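Local coordinates for protein AlyGC (Glaciecola chathamensis, PDB 5GKD) that cleaves alginate as a calcium-binding lyase of polysaccharide lyase family 6, probably by beta-elimination, at residues A[69-74]-A[101-106]; A[159-164]-A[196-201]; A[364-369]-A[377-382]; A[568-573]-A[601-606]; A[594-599]-A[623-628]. All coordinates share one frame; numbering follows the deposited sequence.

In the fold
Followed from the N terminus, the chain closes three loops in series within its first, larger parallel beta-helix, then two that cross in the second. Contact 1 (69-74 with 101-106) joins corners of successive turns near the N-terminal end, and contact 2 (159-164 with 196-201) repeats the scheme further along, its centre about 15 Å away. Contact 3 (364-369 with 377-382) shuts a short loop about 35 Å from the centre of contact 2. In contacts 4 and 5 the segments alternate: 568-573, 594-599, 601-606, 623-628. These two touch, Arg569 of contact 4 forming salt bridges with Glu595 and Asp597 of contact 5, and so tie three successive turns together.

Contact 1: residues A[69-74]-A[101-106]; sequences AGEHLI and ASHSRV
His72 and His103 illustrate how equivalent corners of successive beta-helix turns bring like side chains side by side. The two imidazoles point the same way, their planes only 12° apart, yet offset enough that little of one ring lies over the other. What sits over the His72 face is the CB of His103, 3.9 Å from the ring centroid, in a CH-pi contact displaced toward the rim. Both rings have CG beside the backbone N (chi1 -63° in His72, -61° in His103), and this shared torsion carries them out in the same direction. A water lies in the plane of the His72 ring at its edge, 2.7 Å from ND1. Ser104 places its hydroxyl between the two segments: OG accepts from Leu73 N at 3.3 Å and donates to Ser102 O at 2.8 Å, approaching that carbonyl from above its plane. Backbone bonds flank the corner, from Ser102 N to Gly70 O and from Arg105 N to Leu73 O, and a second water donates to both Leu73 O and His103 O. His132 continues the histidine row on His103, while Arg105 turns its guanidinium to Asp136. The chemistry implies that hydroxyl and water supplement the sparse backbone bonding at the bend.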
# COMPACT_ATOMS: atom_id res chain seq x y z
N ALA A 69 -24.70 17.99 22.22
CA ALA A 69 -25.06 19.32 21.73
C ALA A 69 -26.12 19.93 22.63
O ALA A 69 -27.09 19.24 22.98
CB ALA A 69 -25.55 19.25 20.28
N GLY A 70 -25.95 21.19 23.01
CA GLY A 70 -26.87 21.80 23.97
C GLY A 70 -26.21 22.13 25.29
O GLY A 70 -25.08 22.61 25.30
N GLU A 71 -26.86 21.86 26.41
CA GLU A 71 -26.24 22.19 27.69
C GLU A 71 -26.85 21.35 28.79
O GLU A 71 -27.95 20.81 28.66
CB GLU A 71 -26.40 23.69 28.02
CG GLU A 71 -27.79 24.23 27.82
CD GLU A 71 -27.93 25.66 28.32
OE1 GLU A 71 -26.91 26.35 28.46
OE2 GLU A 71 -29.07 26.08 28.60
N HIS A 72 -26.10 21.24 29.89
CA HIS A 72 -26.51 20.48 31.07
C HIS A 72 -26.84 19.03 30.74
O HIS A 72 -27.85 18.47 31.16
CB HIS A 72 -27.66 21.20 31.78
CG HIS A 72 -27.27 22.55 32.29
ND1 HIS A 72 -26.45 22.73 33.38
CD2 HIS A 72 -27.54 23.79 31.81
CE1 HIS A 72 -26.25 24.02 33.57
NE2 HIS A 72 -26.89 24.69 32.63
N LEU A 73 -25.95 18.40 29.98
CA LEU A 73 -26.07 16.99 29.63
C LEU A 73 -25.05 16.18 30.41
O LEU A 73 -23.99 16.68 30.78
CB LEU A 73 -25.84 16.78 28.13
CG LEU A 73 -26.61 17.76 27.24
CD1 LEU A 73 -26.21 17.60 25.77
CD2 LEU A 73 -28.13 17.58 27.40
N ILE A 74 -25.38 14.91 30.63
CA ILE A 74 -24.46 13.94 31.21
C ILE A 74 -24.54 12.66 30.39
O ILE A 74 -25.64 12.18 30.08
CB ILE A 74 -24.80 13.64 32.68
CG1 ILE A 74 -24.85 14.93 33.49
CG2 ILE A 74 -23.77 12.68 33.24
CD1 ILE A 74 -25.21 14.69 34.94
N ALA A 101 -21.74 21.91 22.72
CA ALA A 101 -22.20 21.56 24.05
C ALA A 101 -21.44 22.38 25.08
O ALA A 101 -20.24 22.60 24.95
CB ALA A 101 -22.00 20.07 24.34
N SER A 102 -22.16 22.84 26.10
CA SER A 102 -21.60 23.53 27.25
C SER A 102 -22.20 22.94 28.52
O SER A 102 -23.25 22.30 28.49
CB SER A 102 -21.87 25.05 27.19
OG SER A 102 -20.99 25.70 26.29
N HIS A 103 -21.52 23.15 29.65
CA HIS A 103 -22.02 22.70 30.96
C HIS A 103 -22.41 21.23 30.95
O HIS A 103 -23.41 20.84 31.54
CB HIS A 103 -23.20 23.54 31.42
CG HIS A 103 -22.87 24.99 31.59
ND1 HIS A 103 -23.17 25.93 30.63
CD2 HIS A 103 -22.26 25.64 32.60
CE1 HIS A 103 -22.74 27.11 31.04
NE2 HIS A 103 -22.19 26.96 32.23
N SER A 104 -21.62 20.41 30.26
CA SER A 104 -21.97 19.02 30.03
C SER A 104 -20.83 18.12 30.47
O SER A 104 -19.68 18.54 30.58
CB SER A 104 -22.30 18.79 28.55
OG SER A 104 -23.45 19.54 28.21
N ARG A 105 -21.15 16.87 30.71
CA ARG A 105 -20.22 15.98 31.38
C ARG A 105 -20.23 14.61 30.72
O ARG A 105 -21.30 14.06 30.44
CB ARG A 105 -20.57 15.88 32.86
CG ARG A 105 -19.70 14.95 33.65
CD ARG A 105 -20.14 14.91 35.10
NE ARG A 105 -19.30 14.05 35.91
CZ ARG A 105 -19.59 13.68 37.15
NH1 ARG A 105 -18.77 12.89 37.82
NH2 ARG A 105 -20.71 14.12 37.71
N VAL A 106 -19.05 14.07 30.45
CA VAL A 106 -18.90 12.68 30.04
C VAL A 106 -18.10 11.99 31.12
O VAL A 106 -16.96 12.38 31.39
CB VAL A 106 -18.19 12.56 28.67
CG1 VAL A 106 -17.91 11.09 28.35
CG2 VAL A 106 -19.00 13.22 27.58
O HOH W 1 -24.96 20.94 34.66
O HOH W 2 -24.01 18.43 32.96

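Contact 2: residues A[159-164]-A[196-201]; sequences SQQNHH and DSFTLV
Asp196 opens the contact through its backbone, its O accepting from Gln161 N at 2.9 Å, while its CB lies over one face of the Phe198 ring. Ser197 follows with two grips on Asn162: its O takes the backbone N, and its OG, anti to its own backbone N (chi1 179°), receives ND2 at 2.9 Å. Phe198 comes next, its CB over the face of the His163 ring, 3.7 Å from the centroid. The two rings then run side by side with planes 22° apart, but overlap little. Gln161 flanks the phenyl ring, its CB 4.0 Å from Phe198 CD2. Thr199 donates OG1 to Asn162 OD1 at 2.9 Å, on a lone pair in the carbonyl plane; the hydroxyl also accepts from Ser197 OG, and Thr199 N reaches Asn223 OD1 on the following turn. The same Asn162 OD1 receives His164 N at 2.9 Å, closing an Asx turn, and ND2 also holds Ser159 O at 3.1 Å, in the amide plane. Replacing Asn162 with a leucine would probably leave Thr199 OG1, Ser197 OG, His164 N and Ser159 O without their mates and free the turn to shift. At Leu200 regular pairing begins, N bonding straight to His164 O (173°). Such a buried asparagine, bonding within its own turn and to the next, is characteristic of the corners of parallel beta-helices in the pectate lyase-like clan.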
# COMPACT_ATOMS: atom_id res chain seq x y z
N SER A 159 -15.52 28.55 22.26
CA SER A 159 -14.79 27.42 22.84
C SER A 159 -13.55 27.85 23.62
O SER A 159 -12.93 27.01 24.27
CB SER A 159 -14.40 26.44 21.72
OG SER A 159 -15.53 25.77 21.20
N GLN A 160 -13.19 29.12 23.57
CA GLN A 160 -12.09 29.65 24.36
C GLN A 160 -12.61 30.01 25.76
O GLN A 160 -13.80 29.97 26.02
CB GLN A 160 -11.48 30.86 23.65
CG GLN A 160 -10.88 30.49 22.31
CD GLN A 160 -10.75 31.70 21.40
OE1 GLN A 160 -10.91 32.83 21.83
NE2 GLN A 160 -10.48 31.46 20.13
N GLN A 161 -11.68 30.33 26.66
CA GLN A 161 -12.01 30.66 28.05
C GLN A 161 -13.02 29.66 28.62
O GLN A 161 -14.07 30.02 29.14
CB GLN A 161 -12.53 32.09 28.16
CG GLN A 161 -11.60 33.11 27.55
CD GLN A 161 -12.09 34.52 27.71
OE1 GLN A 161 -12.28 34.99 28.82
NE2 GLN A 161 -12.31 35.20 26.59
N ASN A 162 -12.69 28.38 28.49
CA ASN A 162 -13.68 27.34 28.70
C ASN A 162 -13.78 26.88 30.15
O ASN A 162 -14.85 26.47 30.58
CB ASN A 162 -13.38 26.13 27.81
CG ASN A 162 -11.90 25.73 27.81
OD1 ASN A 162 -11.38 25.22 28.81
ND2 ASN A 162 -11.21 25.96 26.68
N HIS A 163 -12.68 26.91 30.90
CA HIS A 163 -12.65 26.33 32.24
C HIS A 163 -13.05 24.86 32.24
O HIS A 163 -13.60 24.36 33.22
CB HIS A 163 -13.52 27.12 33.23
CG HIS A 163 -13.06 28.53 33.43
ND1 HIS A 163 -12.03 28.85 34.29
CD2 HIS A 163 -13.43 29.68 32.82
CE1 HIS A 163 -11.82 30.16 34.23
NE2 HIS A 163 -12.65 30.68 33.35
N HIS A 164 -12.78 24.16 31.14
CA HIS A 164 -13.05 22.73 31.09
C HIS A 164 -12.27 22.02 32.18
O HIS A 164 -11.17 22.44 32.55
CB HIS A 164 -12.66 22.15 29.72
CG HIS A 164 -13.54 22.58 28.58
ND1 HIS A 164 -14.90 22.74 28.71
CD2 HIS A 164 -13.24 22.88 27.30
CE1 HIS A 164 -15.41 23.11 27.54
NE2 HIS A 164 -14.42 23.22 26.67
N ASP A 196 -6.63 32.39 25.62
CA ASP A 196 -6.66 31.83 26.96
C ASP A 196 -7.71 30.74 27.02
O ASP A 196 -8.89 30.99 26.78
CB ASP A 196 -6.98 32.90 28.00
CG ASP A 196 -5.86 33.91 28.18
OD1 ASP A 196 -4.69 33.58 27.93
OD2 ASP A 196 -6.17 35.04 28.60
N SER A 197 -7.29 29.53 27.39
CA SER A 197 -8.19 28.40 27.49
C SER A 197 -8.72 28.16 28.90
O SER A 197 -9.88 27.81 29.06
CB SER A 197 -7.50 27.14 26.96
OG SER A 197 -8.33 26.01 27.06
N PHE A 198 -7.88 28.36 29.93
CA PHE A 198 -8.25 28.14 31.34
C PHE A 198 -8.66 26.70 31.62
O PHE A 198 -9.50 26.44 32.47
CB PHE A 198 -9.38 29.08 31.79
CG PHE A 198 -9.06 30.55 31.64
CD1 PHE A 198 -7.84 31.06 32.03
CD2 PHE A 198 -10.01 31.43 31.16
CE1 PHE A 198 -7.57 32.43 31.92
CE2 PHE A 198 -9.75 32.79 31.05
CZ PHE A 198 -8.52 33.28 31.42
N THR A 199 -8.07 25.74 30.92
CA THR A 199 -8.42 24.34 31.10
C THR A 199 -7.72 23.76 32.32
O THR A 199 -6.53 23.98 32.53
CB THR A 199 -8.04 23.53 29.87
OG1 THR A 199 -8.78 24.01 28.73
CG2 THR A 199 -8.32 22.06 30.08
N LEU A 200 -8.46 22.97 33.10
CA LEU A 200 -7.97 22.32 34.31
C LEU A 200 -7.78 20.83 34.03
O LEU A 200 -8.74 20.12 33.73
CB LEU A 200 -8.96 22.53 35.45
CG LEU A 200 -8.72 21.85 36.79
CD1 LEU A 200 -7.31 22.19 37.18
CD2 LEU A 200 -9.66 22.33 37.89
N VAL A 201 -6.54 20.35 34.15
CA VAL A 201 -6.18 18.96 33.91
C VAL A 201 -5.57 18.43 35.19
O VAL A 201 -4.40 18.69 35.47
CB VAL A 201 -5.21 18.80 32.74
CG1 VAL A 201 -4.91 17.30 32.51
CG2 VAL A 201 -5.74 19.45 31.48
O HOH W 3 -10.51 26.34 35.79

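Contact 3: residues A[364-369]-A[377-382]; sequences IKFKDN and PSINKG
The Phe366 ring is covered on one face by Ile379 CD1, 4.0 Å from CZ at the far corner of the ring, and on the opposite face by Ile364 CG2, which lies 3.6 Å above the plane, toward the rim. The Phe366 and Ile379 side chains cross at about a right angle, the methyl end of the isoleucine over the rim, nearest CZ. Phe324 adds an edge-to-face partner and the ring of Phe383 also meets it, extending the apolar cluster. The other flat group, the carboxamide of Asn369, works as a polar clamp. With CG beside the backbone N (chi1 -60°), ND2 folds back to Gly382 O at 3.2 Å, while the backbone N of the same residue bonds that oxygen at 3.1 Å. The two donors approach from opposite faces of the carbonyl plane, gripping one oxygen twice. Gly382 itself presses its CA to 3.4 Å from Phe366 O, where any CB would clash with that oxygen. Asn369 also spans to the preceding turn, ND2 to Met341 O and OD1 to Asn344 N. A valine here would probably cost Gly382 O one of its two donors and leave Met341 O and Asn344 N without these mates. The loop thus folds back on strand 364-372, which pairs in parallel with strand 339-347 before it and with strand 383-386 directly after Gly382.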
# COMPACT_ATOMS: atom_id res chain seq x y z
N ILE A 364 18.96 32.52 32.93
CA ILE A 364 18.32 31.78 34.01
C ILE A 364 19.12 32.05 35.28
O ILE A 364 20.31 31.71 35.35
CB ILE A 364 18.28 30.27 33.74
CG1 ILE A 364 17.64 29.94 32.39
CG2 ILE A 364 17.57 29.55 34.86
CD1 ILE A 364 17.71 28.45 32.08
N LYS A 365 18.48 32.61 36.31
CA LYS A 365 19.16 32.80 37.58
C LYS A 365 18.83 31.65 38.51
O LYS A 365 17.66 31.34 38.75
CB LYS A 365 18.82 34.15 38.23
CG LYS A 365 20.11 34.80 38.83
CD LYS A 365 19.90 35.43 40.21
CE LYS A 365 21.18 35.36 41.10
NZ LYS A 365 22.44 36.00 40.57
N PHE A 366 19.87 31.01 39.00
CA PHE A 366 19.77 29.86 39.88
C PHE A 366 20.01 30.32 41.31
O PHE A 366 20.96 31.06 41.57
CB PHE A 366 20.79 28.79 39.48
CG PHE A 366 20.63 28.27 38.07
CD1 PHE A 366 21.20 28.93 37.01
CD2 PHE A 366 19.90 27.12 37.82
CE1 PHE A 366 21.05 28.46 35.71
CE2 PHE A 366 19.74 26.64 36.53
CZ PHE A 366 20.32 27.30 35.47
N LYS A 367 19.17 29.86 42.24
CA LYS A 367 19.30 30.23 43.64
C LYS A 367 18.79 29.09 44.51
O LYS A 367 17.74 28.52 44.23
CB LYS A 367 18.51 31.49 43.94
CG LYS A 367 19.34 32.61 44.44
CD LYS A 367 18.58 33.90 44.30
CE LYS A 367 19.28 35.00 45.10
NZ LYS A 367 20.75 35.14 44.81
N ASP A 368 19.55 28.76 45.55
CA ASP A 368 19.07 27.84 46.59
C ASP A 368 18.63 26.49 46.02
O ASP A 368 17.60 25.96 46.42
CB ASP A 368 17.93 28.47 47.40
CG ASP A 368 18.37 29.72 48.12
OD1 ASP A 368 19.51 29.75 48.61
OD2 ASP A 368 17.58 30.69 48.18
N ASN A 369 19.41 25.93 45.10
CA ASN A 369 19.18 24.56 44.66
C ASN A 369 20.14 23.62 45.38
O ASN A 369 21.31 23.96 45.57
CB ASN A 369 19.33 24.42 43.15
CG ASN A 369 18.37 25.31 42.40
OD1 ASN A 369 17.16 25.05 42.37
ND2 ASN A 369 18.88 26.37 41.80
N PRO A 377 28.68 19.03 40.23
CA PRO A 377 27.80 20.11 39.74
C PRO A 377 28.31 20.64 38.41
O PRO A 377 29.50 20.91 38.26
CB PRO A 377 27.89 21.17 40.84
CG PRO A 377 29.20 20.91 41.49
CD PRO A 377 29.49 19.45 41.38
N SER A 378 27.41 20.79 37.45
CA SER A 378 27.75 21.42 36.18
C SER A 378 27.68 22.93 36.25
O SER A 378 28.18 23.60 35.35
CB SER A 378 26.81 20.93 35.06
OG SER A 378 26.79 19.51 34.96
N ILE A 379 27.06 23.49 37.29
CA ILE A 379 26.90 24.93 37.46
C ILE A 379 27.29 25.27 38.89
O ILE A 379 26.87 24.58 39.83
CB ILE A 379 25.45 25.37 37.18
CG1 ILE A 379 25.06 25.04 35.74
CG2 ILE A 379 25.26 26.85 37.46
CD1 ILE A 379 23.55 25.00 35.50
N ASN A 380 28.07 26.33 39.07
CA ASN A 380 28.57 26.66 40.42
C ASN A 380 27.60 27.52 41.23
O ASN A 380 27.03 27.04 42.22
CB ASN A 380 29.95 27.31 40.33
CG ASN A 380 31.04 26.39 40.86
OD1 ASN A 380 30.76 25.26 41.28
ND2 ASN A 380 32.28 26.87 40.85
N LYS A 381 27.42 28.79 40.85
CA LYS A 381 26.53 29.66 41.61
C LYS A 381 25.11 29.12 41.56
O LYS A 381 24.59 28.79 40.49
CB LYS A 381 26.53 31.10 41.09
CG LYS A 381 27.82 31.86 41.11
CD LYS A 381 27.63 33.37 41.47
CE LYS A 381 26.30 34.01 41.05
NZ LYS A 381 26.13 34.25 39.57
N GLY A 382 24.46 29.07 42.72
CA GLY A 382 23.07 28.70 42.81
C GLY A 382 22.82 27.25 43.13
O GLY A 382 21.66 26.84 43.24

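Contact 4: residues A[568-573]-A[601-606]; sequences NRSFAD and IYNVEY
Phe571 swings CG anti to its backbone nitrogen (chi1 -170°), whereas Tyr602 tucks CG between N and the carbonyl carbon (chi1 56°), and these two choices bring their rings together between successive turns of the second parallel beta-helix. The edge of Phe571 is turned toward the face of Tyr602 in an offset edge-to-face pair, planes at 68°, with Phe571 CE1 3.6 Å from Tyr602 CE2. Around the Phe571 perimeter, near its plane, lie Tyr602 O and Glu605 OE1; this same carboxylate oxygen accepts the Tyr602 hydroxyl at 2.6 Å through its syn lone pair. This bond holds the Tyr602 ring against which Phe571 packs, while Glu605 OE2 goes on to Arg234 in the first beta-helix, joining the two domains. Backbone bonds run alongside: Ala572 N to Asn603 O, and Glu605 N almost straight to Ala572 O at 3.0 Å. Asn603 ND2 donates to Ser570 O at 3.1 Å, nearly straight and in its own amide plane, and is also hydrogen-bonded to Glu595 OE2. Water bridges Ser570 OG to Asn603 O, and another links Ser570 O with Tyr602 O. At the far end the Arg569 guanidinium, held by salt bridges to Glu595 and Asp597, lies flat against an isoleucine methyl: Ile601 CD1 sits over its centre, 3.5 Å from CZ.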
# COMPACT_ATOMS: atom_id res chain seq x y z
N ASN A 568 4.05 -0.94 3.40
CA ASN A 568 3.87 0.50 3.55
C ASN A 568 3.09 0.82 4.82
O ASN A 568 2.08 0.18 5.12
CB ASN A 568 3.17 1.07 2.31
CG ASN A 568 4.12 1.24 1.13
OD1 ASN A 568 4.74 2.30 0.97
ND2 ASN A 568 4.24 0.22 0.31
N ARG A 569 3.58 1.80 5.58
CA ARG A 569 2.95 2.25 6.81
C ARG A 569 2.94 1.17 7.90
O ARG A 569 2.14 1.24 8.82
CB ARG A 569 1.52 2.77 6.57
CG ARG A 569 1.43 3.92 5.55
CD ARG A 569 2.30 5.09 5.99
NE ARG A 569 1.84 6.37 5.49
CZ ARG A 569 2.59 7.27 4.87
NH1 ARG A 569 3.88 7.04 4.67
NH2 ARG A 569 2.05 8.42 4.47
N SER A 570 3.80 0.16 7.80
CA SER A 570 3.93 -0.83 8.86
C SER A 570 4.96 -0.35 9.88
O SER A 570 5.80 0.50 9.58
CB SER A 570 4.33 -2.20 8.29
OG SER A 570 5.66 -2.19 7.78
N PHE A 571 4.89 -0.90 11.09
CA PHE A 571 5.79 -0.43 12.14
C PHE A 571 6.17 -1.58 13.08
O PHE A 571 5.30 -2.16 13.74
CB PHE A 571 5.18 0.73 12.94
CG PHE A 571 6.17 1.39 13.88
CD1 PHE A 571 6.99 2.41 13.43
CD2 PHE A 571 6.30 0.96 15.20
CE1 PHE A 571 7.92 3.00 14.28
CE2 PHE A 571 7.22 1.55 16.05
CZ PHE A 571 8.02 2.57 15.59
N ALA A 572 7.46 -1.90 13.12
CA ALA A 572 7.99 -2.87 14.07
C ALA A 572 8.44 -2.17 15.35
O ALA A 572 9.36 -1.35 15.32
CB ALA A 572 9.16 -3.64 13.45
N ASP A 573 7.80 -2.51 16.48
CA ASP A 573 8.32 -2.10 17.78
C ASP A 573 9.78 -2.53 17.95
O ASP A 573 10.58 -1.82 18.56
CB ASP A 573 7.46 -2.66 18.91
CG ASP A 573 6.18 -1.82 19.16
OD1 ASP A 573 6.28 -0.59 19.26
OD2 ASP A 573 5.09 -2.38 19.30
N ILE A 601 7.39 9.73 9.14
CA ILE A 601 6.94 8.38 9.43
C ILE A 601 8.09 7.40 9.17
O ILE A 601 8.91 7.60 8.27
CB ILE A 601 5.69 8.03 8.59
CG1 ILE A 601 4.57 9.05 8.83
CG2 ILE A 601 5.18 6.66 8.93
CD1 ILE A 601 3.41 8.92 7.88
N TYR A 602 8.16 6.33 9.96
CA TYR A 602 9.21 5.33 9.75
C TYR A 602 8.67 3.95 10.12
O TYR A 602 7.53 3.81 10.57
CB TYR A 602 10.50 5.70 10.51
CG TYR A 602 10.41 5.92 12.01
CD1 TYR A 602 9.93 7.12 12.54
CD2 TYR A 602 10.88 4.96 12.90
CE1 TYR A 602 9.91 7.35 13.92
CE2 TYR A 602 10.85 5.17 14.28
CZ TYR A 602 10.37 6.36 14.77
OH TYR A 602 10.35 6.55 16.12
N ASN A 603 9.50 2.91 9.90
CA ASN A 603 9.07 1.52 9.88
C ASN A 603 9.55 0.68 11.06
O ASN A 603 9.07 -0.46 11.21
CB ASN A 603 9.56 0.83 8.59
CG ASN A 603 8.95 1.41 7.33
OD1 ASN A 603 9.67 1.82 6.41
ND2 ASN A 603 7.62 1.45 7.28
N VAL A 604 10.47 1.18 11.88
CA VAL A 604 11.08 0.37 12.94
C VAL A 604 11.63 1.25 14.05
O VAL A 604 12.34 2.23 13.80
CB VAL A 604 12.18 -0.56 12.37
CG1 VAL A 604 13.28 0.26 11.67
CG2 VAL A 604 12.77 -1.44 13.47
N GLU A 605 11.33 0.90 15.30
CA GLU A 605 11.87 1.66 16.43
C GLU A 605 13.29 1.19 16.78
O GLU A 605 14.19 2.02 16.91
CB GLU A 605 10.94 1.55 17.64
CG GLU A 605 11.32 2.49 18.79
CD GLU A 605 11.16 3.97 18.46
OE1 GLU A 605 10.52 4.32 17.44
OE2 GLU A 605 11.68 4.81 19.23
N TYR A 606 13.49 -0.11 16.94
CA TYR A 606 14.79 -0.71 17.26
C TYR A 606 15.11 -1.81 16.26
O TYR A 606 14.43 -2.83 16.24
CB TYR A 606 14.81 -1.30 18.67
CG TYR A 606 14.52 -0.33 19.76
CD1 TYR A 606 15.52 0.48 20.30
CD2 TYR A 606 13.24 -0.23 20.27
CE1 TYR A 606 15.23 1.38 21.33
CE2 TYR A 606 12.95 0.65 21.28
CZ TYR A 606 13.94 1.46 21.80
OH TYR A 606 13.60 2.31 22.80
O HOH W 4 7.88 -2.32 9.39
O HOH W 5 4.91 3.20 8.92

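Contact 5: residues A[594-599]-A[623-628]; sequences KETDDL and KVYRGG
Tyr625 leaves strand 622-625 toward the loop 594-599. From CB the ring extends with CG anti to the backbone N (chi1 -177°), which directs it across the loop. CD1 turns its edge to Glu595 O, 3.4 Å away. CE1 keeps the same neighbour at its edge and also nears Asp598 OD1, while Thr596 CG2 lies over one face, 4.4 Å from this carbon. At the tip, OH donates to Asp598 OD1 at 2.5 Å, a short bond received on the syn lone pair. The aspartate side chain crosses the tyrosine at about a right angle, yet carboxylate and ring are nearly coplanar, 17° apart, so the acceptor lies at the ring edge, in its plane. Asp598 OD1 also comes within 3.4 Å of Gly627 CA, and at both Gly627 and Gly628 a CB would clash with Asp598. Beside the ring a water joins Glu595 O (2.6 Å) to Gly627 N (2.9 Å), filling in for direct backbone pairing. His663 from the next turn stacks on Tyr625, and Lys655 of the second subunit makes a weak hydrogen bond to its OH. With an inverse gamma turn at Glu595 and the two glycines as local features, the contact joins the loop after strand 590-592 to the end of strand 622-625 on the next turn of the parallel beta-helix, lying at the interface with the second subunit.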
# COMPACT_ATOMS: atom_id res chain seq x y z
N LYS A 594 10.13 2.27 3.35
CA LYS A 594 8.95 2.49 2.51
C LYS A 594 8.38 3.90 2.59
O LYS A 594 7.65 4.31 1.68
CB LYS A 594 7.86 1.49 2.87
CG LYS A 594 8.29 0.05 2.73
CD LYS A 594 8.98 -0.16 1.37
CE LYS A 594 9.52 -1.57 1.18
NZ LYS A 594 8.49 -2.58 0.85
N GLU A 595 8.67 4.67 3.63
CA GLU A 595 7.95 5.92 3.85
C GLU A 595 8.76 7.09 3.30
O GLU A 595 9.32 7.91 4.02
CB GLU A 595 7.64 6.10 5.34
CG GLU A 595 7.30 4.80 6.04
CD GLU A 595 6.13 4.08 5.42
OE1 GLU A 595 5.23 4.76 4.90
OE2 GLU A 595 6.09 2.84 5.46
N THR A 596 8.77 7.18 1.98
CA THR A 596 9.57 8.17 1.28
C THR A 596 8.81 9.46 1.01
O THR A 596 9.30 10.31 0.27
CB THR A 596 10.09 7.59 -0.03
OG1 THR A 596 8.99 7.01 -0.75
CG2 THR A 596 11.10 6.49 0.23
N ASP A 597 7.63 9.63 1.59
CA ASP A 597 6.92 10.89 1.47
C ASP A 597 7.32 11.92 2.53
O ASP A 597 6.71 12.98 2.61
CB ASP A 597 5.41 10.64 1.49
CG ASP A 597 4.96 9.87 2.70
OD1 ASP A 597 5.80 9.29 3.42
OD2 ASP A 597 3.74 9.83 2.93
N ASP A 598 8.34 11.63 3.34
CA ASP A 598 9.01 12.62 4.19
C ASP A 598 8.05 13.37 5.12
O ASP A 598 8.17 14.57 5.33
CB ASP A 598 9.81 13.62 3.33
CG ASP A 598 11.02 12.97 2.66
OD1 ASP A 598 11.22 11.77 2.85
OD2 ASP A 598 11.77 13.68 1.96
N LEU A 599 7.11 12.64 5.72
CA LEU A 599 6.22 13.18 6.73
C LEU A 599 6.66 12.78 8.14
O LEU A 599 5.85 12.83 9.07
CB LEU A 599 4.78 12.72 6.49
CG LEU A 599 4.24 13.00 5.09
CD1 LEU A 599 2.85 12.41 4.95
CD2 LEU A 599 4.20 14.49 4.84
N LYS A 623 17.99 -1.14 4.72
CA LYS A 623 17.70 0.19 4.21
C LYS A 623 16.63 0.75 5.13
O LYS A 623 15.51 0.23 5.16
CB LYS A 623 17.20 0.15 2.76
CG LYS A 623 17.98 -0.77 1.85
CD LYS A 623 17.57 -0.57 0.40
CE LYS A 623 18.64 -1.15 -0.53
NZ LYS A 623 18.33 -0.97 -1.96
N VAL A 624 16.97 1.75 5.93
CA VAL A 624 15.99 2.27 6.86
C VAL A 624 15.93 3.78 6.74
O VAL A 624 16.96 4.46 6.66
CB VAL A 624 16.23 1.77 8.31
CG1 VAL A 624 17.48 0.93 8.43
CG2 VAL A 624 16.16 2.86 9.29
N TYR A 625 14.70 4.31 6.65
CA TYR A 625 14.48 5.66 6.17
C TYR A 625 13.44 6.36 7.03
O TYR A 625 12.37 5.82 7.30
CB TYR A 625 14.03 5.61 4.70
CG TYR A 625 13.84 6.96 4.05
CD1 TYR A 625 12.66 7.68 4.20
CD2 TYR A 625 14.84 7.50 3.25
CE1 TYR A 625 12.49 8.90 3.60
CE2 TYR A 625 14.68 8.71 2.65
CZ TYR A 625 13.51 9.42 2.82
OH TYR A 625 13.39 10.63 2.21
N ARG A 626 13.78 7.56 7.48
CA ARG A 626 12.83 8.45 8.14
C ARG A 626 13.08 9.83 7.57
O ARG A 626 14.11 10.45 7.87
CB ARG A 626 12.99 8.45 9.67
CG ARG A 626 12.03 9.41 10.40
CD ARG A 626 12.34 9.54 11.90
NE ARG A 626 13.61 10.22 12.17
CZ ARG A 626 13.72 11.49 12.55
NH1 ARG A 626 12.63 12.21 12.72
NH2 ARG A 626 14.91 12.03 12.75
N GLY A 627 12.18 10.32 6.74
CA GLY A 627 12.39 11.56 6.03
C GLY A 627 11.63 12.75 6.60
O GLY A 627 10.64 12.61 7.31
N GLY A 628 12.11 13.92 6.22
CA GLY A 628 11.55 15.16 6.69
C GLY A 628 12.31 15.73 7.87
O GLY A 628 13.44 15.37 8.17
O HOH W 6 10.88 4.25 5.68
O HOH W 7 9.49 9.24 6.27